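Local coordinates for protein endoglucanase (Fervidobacterium pennivorans DSM 9078, PDB 6KDD) that probably hydrolyses beta-glucosidic bonds in glucans, as a family 5 glycoside hydrolase built on a TIM barrel, at residues P73-R78 with W123-K128; I100-F105 with N117-I122; G23-N28 with R59-W64. All coordinates share one frame; numbering follows the deposited sequence.

Interaction 1 (P73-R78 with W123-K128)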
loop_
_atom_site.group_PDB
_atom_site.type_symbol
_atom_site.label_atom_id
_atom_site.label_comp_id
_atom_site.label_asym_id
_atom_site.label_seq_id
_atom_site.Cartn_x
_atom_site.Cartn_y
_atom_site.Cartn_z
ATOM N N PRO A 73 5.434 -21.535 -16.447
ATOM C CA PRO A 73 4.386 -20.717 -15.830
ATOM C C PRO A 73 4.973 -19.630 -14.919
ATOM O O PRO A 73 4.339 -19.249 -13.932
ATOM C CB PRO A 73 3.567 -21.765 -15.051
ATOM C CG PRO A 73 4.590 -22.839 -14.680
ATOM C CD PRO A 73 5.768 -22.704 -15.623
ATOM N N TYR A 74 6.198 -19.187 -15.262
ATOM C CA TYR A 74 6.860 -18.012 -14.717
ATOM C C TYR A 74 7.191 -18.221 -13.240
ATOM O O TYR A 74 6.743 -17.442 -12.382
ATOM C CB TYR A 74 5.981 -16.776 -14.930
ATOM C CG TYR A 74 5.387 -16.671 -16.313
ATOM C CD1 TYR A 74 6.179 -16.355 -17.410
ATOM C CD2 TYR A 74 4.027 -16.883 -16.516
ATOM C CE1 TYR A 74 5.630 -16.248 -18.680
ATOM C CE2 TYR A 74 3.471 -16.779 -17.779
ATOM C CZ TYR A 74 4.274 -16.463 -18.861
ATOM O OH TYR A 74 3.699 -16.357 -20.097
ATOM N N ASP A 75 8.008 -19.253 -12.978
ATOM C CA ASP A 75 8.289 -19.702 -11.621
ATOM C C ASP A 75 9.002 -18.575 -10.893
ATOM O O ASP A 75 9.981 -18.040 -11.401
ATOM C CB ASP A 75 9.173 -20.952 -11.577
ATOM C CG ASP A 75 8.472 -22.228 -12.016
ATOM O OD1 ASP A 75 7.203 -22.289 -12.010
ATOM O OD2 ASP A 75 9.197 -23.159 -12.348
ATOM N N ILE A 76 8.475 -18.208 -9.722
ATOM C CA ILE A 76 9.192 -17.286 -8.859
ATOM C C ILE A 76 10.412 -18.039 -8.382
ATOM O O ILE A 76 10.302 -19.208 -7.979
ATOM C CB ILE A 76 8.314 -16.839 -7.663
ATOM C CG1 ILE A 76 7.122 -16.017 -8.143
ATOM C CG2 ILE A 76 9.143 -16.090 -6.616
ATOM C CD1 ILE A 76 5.950 -16.021 -7.194
ATOM N N ASP A 77 11.542 -17.345 -8.378
ATOM C CA ASP A 77 12.776 -17.882 -7.849
ATOM C C ASP A 77 12.565 -18.344 -6.401
ATOM O O ASP A 77 11.998 -17.613 -5.594
ATOM C CB ASP A 77 13.838 -16.812 -8.022
ATOM C CG ASP A 77 15.095 -17.048 -7.229
ATOM O OD1 ASP A 77 15.076 -17.888 -6.305
ATOM O OD2 ASP A 77 16.087 -16.398 -7.555
ATOM N N ARG A 78 13.058 -19.551 -6.057
ATOM C CA ARG A 78 12.803 -20.139 -4.744
ATOM C C ARG A 78 13.449 -19.333 -3.612
ATOM O O ARG A 78 12.828 -19.177 -2.577
ATOM C CB ARG A 78 13.237 -21.613 -4.650
ATOM C CG ARG A 78 12.300 -22.608 -5.327
ATOM C CD ARG A 78 10.852 -22.644 -4.849
ATOM N NE ARG A 78 10.036 -23.444 -5.760
ATOM C CZ ARG A 78 9.401 -23.000 -6.857
ATOM N NH1 ARG A 78 9.449 -21.723 -7.207
ATOM N NH2 ARG A 78 8.712 -23.849 -7.603
ATOM N N TRP A 123 0.464 -14.593 -8.850
ATOM C CA TRP A 123 -0.477 -14.745 -7.769
ATOM C C TRP A 123 -0.847 -16.210 -7.534
ATOM O O TRP A 123 -1.164 -16.567 -6.405
ATOM C CB TRP A 123 -1.676 -13.815 -7.930
ATOM C CG TRP A 123 -1.316 -12.506 -7.295
ATOM C CD1 TRP A 123 -1.072 -11.294 -7.891
ATOM C CD2 TRP A 123 -1.035 -12.343 -5.897
ATOM N NE1 TRP A 123 -0.738 -10.365 -6.933
ATOM C CE2 TRP A 123 -0.727 -10.978 -5.701
ATOM C CE3 TRP A 123 -1.094 -13.211 -4.791
ATOM C CZ2 TRP A 123 -0.366 -10.497 -4.442
ATOM C CZ3 TRP A 123 -0.803 -12.718 -3.539
ATOM C CH2 TRP A 123 -0.415 -11.382 -3.378
ATOM N N ARG A 124 -0.806 -17.047 -8.588
ATOM C CA ARG A 124 -1.166 -18.449 -8.389
ATOM C C ARG A 124 -0.143 -19.052 -7.424
ATOM O O ARG A 124 -0.512 -19.746 -6.470
ATOM C CB ARG A 124 -1.190 -19.225 -9.719
ATOM C CG ARG A 124 -1.538 -20.708 -9.558
ATOM C CD ARG A 124 -1.220 -21.545 -10.805
ATOM N NE ARG A 124 -1.790 -20.948 -12.021
ATOM C CZ ARG A 124 -3.083 -20.961 -12.363
ATOM N NH1 ARG A 124 -3.987 -21.562 -11.610
ATOM N NH2 ARG A 124 -3.486 -20.370 -13.476
ATOM N N GLN A 125 1.127 -18.718 -7.653
ATOM C CA GLN A 125 2.236 -19.247 -6.889
ATOM C C GLN A 125 2.232 -18.711 -5.461
ATOM O O GLN A 125 2.499 -19.456 -4.512
ATOM C CB GLN A 125 3.544 -18.908 -7.575
ATOM C CG GLN A 125 3.751 -19.740 -8.835
ATOM C CD GLN A 125 4.949 -19.162 -9.526
ATOM O OE1 GLN A 125 6.078 -19.495 -9.212
ATOM N NE2 GLN A 125 4.706 -18.233 -10.445
ATOM N N ILE A 126 1.975 -17.406 -5.312
ATOM C CA ILE A 126 2.099 -16.810 -3.987
ATOM C C ILE A 126 0.968 -17.394 -3.163
ATOM O O ILE A 126 1.142 -17.741 -1.991
ATOM C CB ILE A 126 1.992 -15.270 -4.046
ATOM C CG1 ILE A 126 3.121 -14.652 -4.861
ATOM C CG2 ILE A 126 1.925 -14.669 -2.634
ATOM C CD1 ILE A 126 2.831 -13.198 -5.285
ATOM N N ALA A 127 -0.212 -17.422 -3.775
ATOM C CA ALA A 127 -1.410 -17.880 -3.095
ATOM C C ALA A 127 -1.216 -19.322 -2.631
ATOM O O ALA A 127 -1.610 -19.661 -1.511
ATOM C CB ALA A 127 -2.625 -17.715 -3.992
ATOM N N LYS A 128 -0.546 -20.126 -3.462
ATOM C CA LYS A 128 -0.310 -21.524 -3.127
ATOM C C LYS A 128 0.697 -21.621 -1.987
ATOM O O LYS A 128 0.467 -22.338 -1.021
ATOM C CB LYS A 128 0.236 -22.299 -4.327
ATOM C CG LYS A 128 -0.854 -22.882 -5.218
ATOM C CD LYS A 128 -0.350 -23.827 -6.288
ATOM C CE LYS A 128 -1.464 -24.348 -7.167
ATOM N NZ LYS A 128 -1.009 -24.480 -8.569
#
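Gln125 reaches from its helix to the loop 73-78 and grips the backbone there with its amide. Gln125 CB lies against Ile76 CD1 at 3.8 Å. CG stands anti to the carbonyl carbon (chi1 -73°), and the extended chain carries the amide past Ile76, the two side chains running in opposite directions. At the tip, Gln125 OE1 takes the N-H of Ile76, with Ile76 N at 2.8 Å. This bond is nearly straight and lies in the carbonyl plane, on a lone pair of OE1. Gln125 NE2 gives a hydrogen to Tyr74 O at 2.9 Å. It stays close to the plane of its own amide but comes to Tyr74 O from above the carbonyl plane. The two bonds bracket Asp75 and fix the rotation of the amide. NE2 also bonds Glu121 O, one turn earlier in the helix. Pro73 O, 3.7 Å from Gln125 NE2, is buried without a partner. Beside the amide, Ile76 CD1 also meets Ile126 CG1 at 3.9 Å, one side chain set across the other. The contact ties the loop between strand 57-60 and helix 78-93 to the outer helix 112-129, with Trp64 packed against both isoleucines.

Interaction 2 (I100-F105 with N117-I122); sequences INTHHF and NVLVEI
Phe105 and Thr102 face Val118, Leu119 and Ile122 across a buried, apolar seam. It belongs to a beta-alpha unit of the TIM barrel: strand 97-101 and the loop after it pack on helix 112-129, which follows in the chain. No hydrogen bond crosses between the segments, so the contact rests on the fit of side chains.

Phe105 gives up the largest area. Its CG is anti to the backbone N (chi1 -170°), which sends the ring out toward the helix. The far end of the ring, CE2 and CZ, does the touching. Phe105 CZ is 3.6 Å from Val118 CG1, which comes in obliquely, and Val118 lies across the line of Phe105. Leu119 N sits at the ring edge, near its plane, 3.9 Å from Phe105 CE2. Ile122 CD1 approaches Phe105 CE2 obliquely, at 4.2 Å. Ser65 and Tyr115 also pack on this ring. The backbone N of Phe105 is bonded to Tyr142 OH, and the residue is the N-cap of helix 106-110. A glycerol, probably from the crystallisation liquor, lies about 4 Å from the side chain.

Thr102 and Leu119 bury nearly equal areas. Their side chains overlap antiparallel, with Thr102 CG2 against Leu119 CD1 at 3.9 Å. Leu119 does not set out straight at segment 100-105, but its CD1 ends up against Thr102. It also packs on Leu157 and Val161, so this leucine of helix 112-129 sits between Thr102, just past the strand, and helix 151-168. Trp64 and Trp123 border the threonine. The other branch of Thr102 turns toward the next turn of the helix: Thr102 OG1 meets a methyl group, Ile122 CG2, at 4.0 Å.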
loop_
_atom_site.group_PDB
_atom_site.type_symbol
_atom_site.label_atom_id
_atom_site.label_comp_id
_atom_site.label_asym_id
_atom_site.label_seq_id
_atom_site.Cartn_x
_atom_site.Cartn_y
_atom_site.Cartn_z
ATOM N N ILE A 100 0.848 -8.274 1.793
ATOM C CA ILE A 100 1.831 -8.415 0.726
ATOM C C ILE A 100 1.139 -8.127 -0.609
ATOM O O ILE A 100 -0.011 -8.525 -0.846
ATOM C CB ILE A 100 2.502 -9.807 0.727
ATOM C CG1 ILE A 100 1.479 -10.950 0.636
ATOM C CG2 ILE A 100 3.400 -9.967 1.956
ATOM C CD1 ILE A 100 2.126 -12.295 0.292
ATOM N N ASN A 101 1.881 -7.465 -1.496
ATOM C CA ASN A 101 1.316 -7.125 -2.788
ATOM C C ASN A 101 2.241 -7.595 -3.912
ATOM O O ASN A 101 3.266 -8.255 -3.683
ATOM C CB ASN A 101 1.021 -5.621 -2.876
ATOM C CG ASN A 101 2.278 -4.795 -3.046
ATOM O OD1 ASN A 101 3.348 -5.309 -3.391
ATOM N ND2 ASN A 101 2.149 -3.496 -2.809
ATOM N N THR A 102 1.867 -7.203 -5.146
ATOM C CA THR A 102 2.809 -7.098 -6.241
ATOM C C THR A 102 2.920 -5.600 -6.581
ATOM O O THR A 102 1.923 -4.888 -6.548
ATOM C CB THR A 102 2.354 -7.946 -7.450
ATOM O OG1 THR A 102 2.365 -9.308 -7.017
ATOM C CG2 THR A 102 3.242 -7.786 -8.669
ATOM N N HIS A 103 4.129 -5.140 -6.897
ATOM C CA HIS A 103 4.417 -3.717 -6.979
ATOM C C HIS A 103 5.478 -3.490 -8.051
ATOM O O HIS A 103 6.423 -4.272 -8.159
ATOM C CB HIS A 103 5.003 -3.332 -5.597
ATOM C CG HIS A 103 4.795 -1.936 -5.103
ATOM N ND1 HIS A 103 5.510 -0.845 -5.605
ATOM C CD2 HIS A 103 4.091 -1.465 -4.055
ATOM C CE1 HIS A 103 5.235 0.240 -4.889
ATOM N NE2 HIS A 103 4.358 -0.113 -3.948
ATOM N N HIS A 104 5.382 -2.378 -8.787
ATOM C CA HIS A 104 6.394 -1.999 -9.778
ATOM C C HIS A 104 6.608 -3.101 -10.824
ATOM O O HIS A 104 7.759 -3.401 -11.174
ATOM C CB HIS A 104 7.726 -1.511 -9.170
ATOM C CG HIS A 104 7.574 -0.216 -8.426
ATOM N ND1 HIS A 104 8.324 0.117 -7.290
ATOM C CD2 HIS A 104 6.713 0.813 -8.614
ATOM C CE1 HIS A 104 7.956 1.323 -6.848
ATOM N NE2 HIS A 104 6.954 1.748 -7.629
ATOM N N PHE A 105 5.491 -3.633 -11.361
ATOM C CA PHE A 105 5.560 -4.587 -12.470
ATOM C C PHE A 105 5.567 -3.758 -13.759
ATOM O O PHE A 105 4.505 -3.490 -14.310
ATOM C CB PHE A 105 4.360 -5.545 -12.421
ATOM C CG PHE A 105 4.449 -6.727 -13.373
ATOM C CD1 PHE A 105 5.431 -6.774 -14.355
ATOM C CD2 PHE A 105 3.556 -7.788 -13.272
ATOM C CE1 PHE A 105 5.523 -7.860 -15.221
ATOM C CE2 PHE A 105 3.630 -8.872 -14.143
ATOM C CZ PHE A 105 4.613 -8.892 -15.117
ATOM N N ASN A 117 -1.375 -12.152 -17.814
ATOM C CA ASN A 117 -1.433 -13.551 -17.416
ATOM C C ASN A 117 -0.193 -13.905 -16.585
ATOM O O ASN A 117 -0.176 -14.915 -15.872
ATOM C CB ASN A 117 -1.771 -14.502 -18.574
ATOM C CG ASN A 117 -0.807 -14.460 -19.746
ATOM O OD1 ASN A 117 0.413 -14.457 -19.572
ATOM N ND2 ASN A 117 -1.347 -14.460 -20.959
ATOM N N VAL A 118 0.844 -13.075 -16.676
ATOM C CA VAL A 118 2.000 -13.236 -15.803
ATOM C C VAL A 118 1.614 -12.862 -14.369
ATOM O O VAL A 118 1.960 -13.600 -13.438
ATOM C CB VAL A 118 3.211 -12.418 -16.272
ATOM C CG1 VAL A 118 4.380 -12.486 -15.292
ATOM C CG2 VAL A 118 3.655 -12.803 -17.664
ATOM N N LEU A 119 0.925 -11.715 -14.202
ATOM C CA LEU A 119 0.369 -11.353 -12.898
ATOM C C LEU A 119 -0.490 -12.506 -12.368
ATOM O O LEU A 119 -0.458 -12.800 -11.184
ATOM C CB LEU A 119 -0.449 -10.052 -12.932
ATOM C CG LEU A 119 -0.938 -9.530 -11.560
ATOM C CD1 LEU A 119 0.240 -9.169 -10.650
ATOM C CD2 LEU A 119 -1.920 -8.371 -11.676
ATOM N N VAL A 120 -1.291 -13.137 -13.241
ATOM C CA VAL A 120 -2.179 -14.203 -12.810
ATOM C C VAL A 120 -1.348 -15.342 -12.211
ATOM O O VAL A 120 -1.697 -15.848 -11.143
ATOM C CB VAL A 120 -3.143 -14.679 -13.932
ATOM C CG1 VAL A 120 -3.768 -16.034 -13.585
ATOM C CG2 VAL A 120 -4.275 -13.680 -14.146
ATOM N N GLU A 121 -0.236 -15.682 -12.878
ATOM C CA GLU A 121 0.594 -16.817 -12.501
ATOM C C GLU A 121 1.441 -16.506 -11.269
ATOM O O GLU A 121 1.713 -17.396 -10.454
ATOM C CB GLU A 121 1.495 -17.244 -13.662
ATOM C CG GLU A 121 0.742 -18.019 -14.753
ATOM C CD GLU A 121 -0.182 -19.130 -14.266
ATOM O OE1 GLU A 121 0.259 -19.970 -13.444
ATOM O OE2 GLU A 121 -1.357 -19.136 -14.662
ATOM N N ILE A 122 1.883 -15.243 -11.157
ATOM C CA ILE A 122 2.594 -14.821 -9.959
ATOM C C ILE A 122 1.694 -15.083 -8.771
ATOM O O ILE A 122 2.107 -15.732 -7.804
ATOM C CB ILE A 122 3.073 -13.344 -10.068
ATOM C CG1 ILE A 122 4.270 -13.267 -11.013
ATOM C CG2 ILE A 122 3.459 -12.802 -8.687
ATOM C CD1 ILE A 122 4.700 -11.844 -11.433
#

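Interaction 3 (G23-N28 with R59-W64); sequences GVNIGN and RIPIRW
Strands 22-25 and 57-60 run parallel here, with Asn25 and Arg59 bridged and their CA atoms 4.6 Å apart. Two backbone bonds straddle the bridge. Arg59 N gives its hydrogen to Val24 O at 3.0 Å, and Ile26 N gives its own to Arg59 O at 2.9 Å. Arg59 is thus held by both its N-H and its carbonyl. Past the strand ends the segments part, and water 1 spans the gap. It donates to Ile26 O at 2.9 Å and to Pro61 O at 2.7 Å. Pro61 CD also rests near Ile26 O.

Asn25 and Arg59 project from the same face of the sheet and run abreast. Arg59 is extended from CG to NE, with CG anti to the backbone N (chi1 173°). Asn25 OD1 sits beside this chain, 3.2 Å from Arg59 CD and scarcely farther from CB and CG. It accepts a hydrogen from Arg59 NH1 at 2.9 Å, at the edge of the guanidinium and close to its plane. The amide stands almost perpendicular to the guanidinium, 87° between planes. Asn25 ND2 is held by Gly259 O and Tyr292 O. Arg59 makes salt bridges from NE to Glu140 and from NH1 to Glu260.

Ile26 and Ile60 lie alongside each other, and Ile26 CG1 meets Ile60 CD1 at a tight 3.4 Å.

The two strands, joined through helix 45-53, are the first two of the closed eight-stranded TIM barrel. Glu260, near the end of the seventh strand, is at the position expected of the family 5 nucleophile. Glu140 ends the fourth strand, before the Asn-Glu-Pro motif that carries the acid/base in this family. Arg59, near the C-terminal end of its strand, is thus probably part of the active-site floor, as in related family 5 enzymes.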
loop_
_atom_site.group_PDB
_atom_site.type_symbol
_atom_site.label_atom_id
_atom_site.label_comp_id
_atom_site.label_asym_id
_atom_site.label_seq_id
_atom_site.Cartn_x
_atom_site.Cartn_y
_atom_site.Cartn_z
ATOM N N GLY A 23 -1.242 1.465 10.301
ATOM C CA GLY A 23 -0.286 0.674 9.543
ATOM C C GLY A 23 0.856 1.511 8.993
ATOM O O GLY A 23 0.746 2.754 8.939
ATOM N N VAL A 24 1.923 0.806 8.557
ATOM C CA VAL A 24 3.022 1.498 7.917
ATOM C C VAL A 24 3.556 0.641 6.770
ATOM O O VAL A 24 3.659 -0.575 6.852
ATOM C CB VAL A 24 4.120 1.911 8.916
ATOM C CG1 VAL A 24 4.791 0.706 9.575
ATOM C CG2 VAL A 24 5.149 2.860 8.306
ATOM N N ASN A 25 3.924 1.310 5.682
ATOM C CA ASN A 25 4.580 0.609 4.598
ATOM C C ASN A 25 6.063 0.422 4.919
ATOM O O ASN A 25 6.715 1.386 5.315
ATOM C CB ASN A 25 4.440 1.459 3.338
ATOM C CG ASN A 25 3.071 1.320 2.717
ATOM O OD1 ASN A 25 2.860 0.449 1.867
ATOM N ND2 ASN A 25 2.194 2.274 3.021
ATOM N N ILE A 26 6.616 -0.758 4.605
ATOM C CA ILE A 26 8.079 -0.860 4.584
ATOM C C ILE A 26 8.535 -0.651 3.151
ATOM O O ILE A 26 8.595 -1.624 2.408
ATOM C CB ILE A 26 8.559 -2.252 5.056
ATOM C CG1 ILE A 26 7.788 -2.768 6.275
ATOM C CG2 ILE A 26 10.089 -2.288 5.208
ATOM C CD1 ILE A 26 7.759 -1.814 7.412
ATOM N N GLY A 27 8.810 0.606 2.776
ATOM C CA GLY A 27 9.086 0.937 1.389
ATOM C C GLY A 27 10.589 1.086 1.122
ATOM O O GLY A 27 11.427 1.088 2.069
ATOM N N ASN A 28 10.918 1.212 -0.187
ATOM C CA ASN A 28 12.306 1.330 -0.646
ATOM C C ASN A 28 13.101 0.061 -0.362
ATOM O O ASN A 28 14.332 0.113 -0.236
ATOM C CB ASN A 28 13.021 2.569 -0.077
ATOM C CG ASN A 28 12.578 3.833 -0.782
ATOM O OD1 ASN A 28 11.382 4.115 -0.866
ATOM N ND2 ASN A 28 13.522 4.625 -1.262
ATOM N N ARG A 59 2.562 -3.039 5.604
ATOM C CA ARG A 59 2.299 -3.343 4.210
ATOM C C ARG A 59 3.662 -3.467 3.536
ATOM O O ARG A 59 4.572 -2.657 3.772
ATOM C CB ARG A 59 1.496 -2.215 3.536
ATOM C CG ARG A 59 1.338 -2.428 2.028
ATOM C CD ARG A 59 0.318 -1.449 1.453
ATOM N NE ARG A 59 0.093 -1.551 -0.006
ATOM C CZ ARG A 59 0.603 -0.773 -0.963
ATOM N NH1 ARG A 59 1.510 0.145 -0.674
ATOM N NH2 ARG A 59 0.209 -0.931 -2.237
ATOM N N ILE A 60 3.826 -4.541 2.771
ATOM C CA ILE A 60 5.140 -4.911 2.253
ATOM C C ILE A 60 5.071 -4.897 0.734
ATOM O O ILE A 60 4.627 -5.863 0.122
ATOM C CB ILE A 60 5.603 -6.297 2.745
ATOM C CG1 ILE A 60 5.474 -6.470 4.269
ATOM C CG2 ILE A 60 7.053 -6.597 2.268
ATOM C CD1 ILE A 60 6.465 -5.620 5.014
ATOM N N PRO A 61 5.505 -3.809 0.086
ATOM C CA PRO A 61 5.633 -3.791 -1.368
ATOM C C PRO A 61 6.681 -4.768 -1.868
ATOM O O PRO A 61 7.808 -4.830 -1.339
ATOM C CB PRO A 61 6.164 -2.382 -1.661
ATOM C CG PRO A 61 5.662 -1.562 -0.440
ATOM C CD PRO A 61 5.809 -2.526 0.723
ATOM N N ILE A 62 6.335 -5.500 -2.949
ATOM C CA ILE A 62 7.228 -6.551 -3.415
ATOM C C ILE A 62 7.140 -6.613 -4.949
ATOM O O ILE A 62 6.057 -6.858 -5.493
ATOM C CB ILE A 62 6.786 -7.918 -2.834
ATOM C CG1 ILE A 62 6.863 -8.002 -1.303
ATOM C CG2 ILE A 62 7.608 -9.058 -3.429
ATOM C CD1 ILE A 62 6.220 -9.308 -0.822
ATOM N N ARG A 63 8.322 -6.537 -5.558
ATOM C CA ARG A 63 8.498 -6.572 -7.012
ATOM C C ARG A 63 8.789 -8.016 -7.438
ATOM O O ARG A 63 9.905 -8.358 -7.826
ATOM C CB ARG A 63 9.637 -5.648 -7.439
ATOM C CG ARG A 63 9.624 -5.410 -8.949
ATOM C CD ARG A 63 10.905 -4.774 -9.381
ATOM N NE ARG A 63 10.938 -3.370 -8.960
ATOM C CZ ARG A 63 11.385 -2.359 -9.696
ATOM N NH1 ARG A 63 11.795 -2.587 -10.936
ATOM N NH2 ARG A 63 11.427 -1.134 -9.189
ATOM N N TRP A 64 7.745 -8.845 -7.382
ATOM C CA TRP A 64 7.923 -10.262 -7.673
ATOM C C TRP A 64 8.387 -10.430 -9.126
ATOM O O TRP A 64 9.210 -11.298 -9.423
ATOM C CB TRP A 64 6.590 -10.980 -7.505
ATOM C CG TRP A 64 6.053 -11.049 -6.112
ATOM C CD1 TRP A 64 5.098 -10.242 -5.564
ATOM C CD2 TRP A 64 6.404 -12.024 -5.122
ATOM N NE1 TRP A 64 4.831 -10.654 -4.287
ATOM C CE2 TRP A 64 5.614 -11.743 -3.990
ATOM C CE3 TRP A 64 7.295 -13.105 -5.102
ATOM C CZ2 TRP A 64 5.676 -12.499 -2.815
ATOM C CZ3 TRP A 64 7.354 -13.867 -3.946
ATOM C CH2 TRP A 64 6.549 -13.564 -2.829
HETATM O O HOH W 1 9.238 -3.932 0.721
#

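Interactions 1 and 2 share helix 112-129, and their centres are 9 Å apart. Along the chain, interaction 2 is nested inside the loop closed by interaction 1. Interaction 3 comes earlier and lies deeper, its centre about 7 Å from that of the chain. Strands 57-60 and 97-101 are neighbours in the barrel sheet, which joins interactions 2 and 3. Across that junction, Asn101 O is 2.9 Å from Trp64 NE1. Trp64 also reaches interaction 1, where Trp64 CE3 is 3.8 Å from Ile76 CG2. Interaction 3, with Arg59 beside Glu260, lies nearest the probable active site; interactions 2 and 1 step outward. A nickel ion is merely nearby, about 9 Å from the side chain of Ile76.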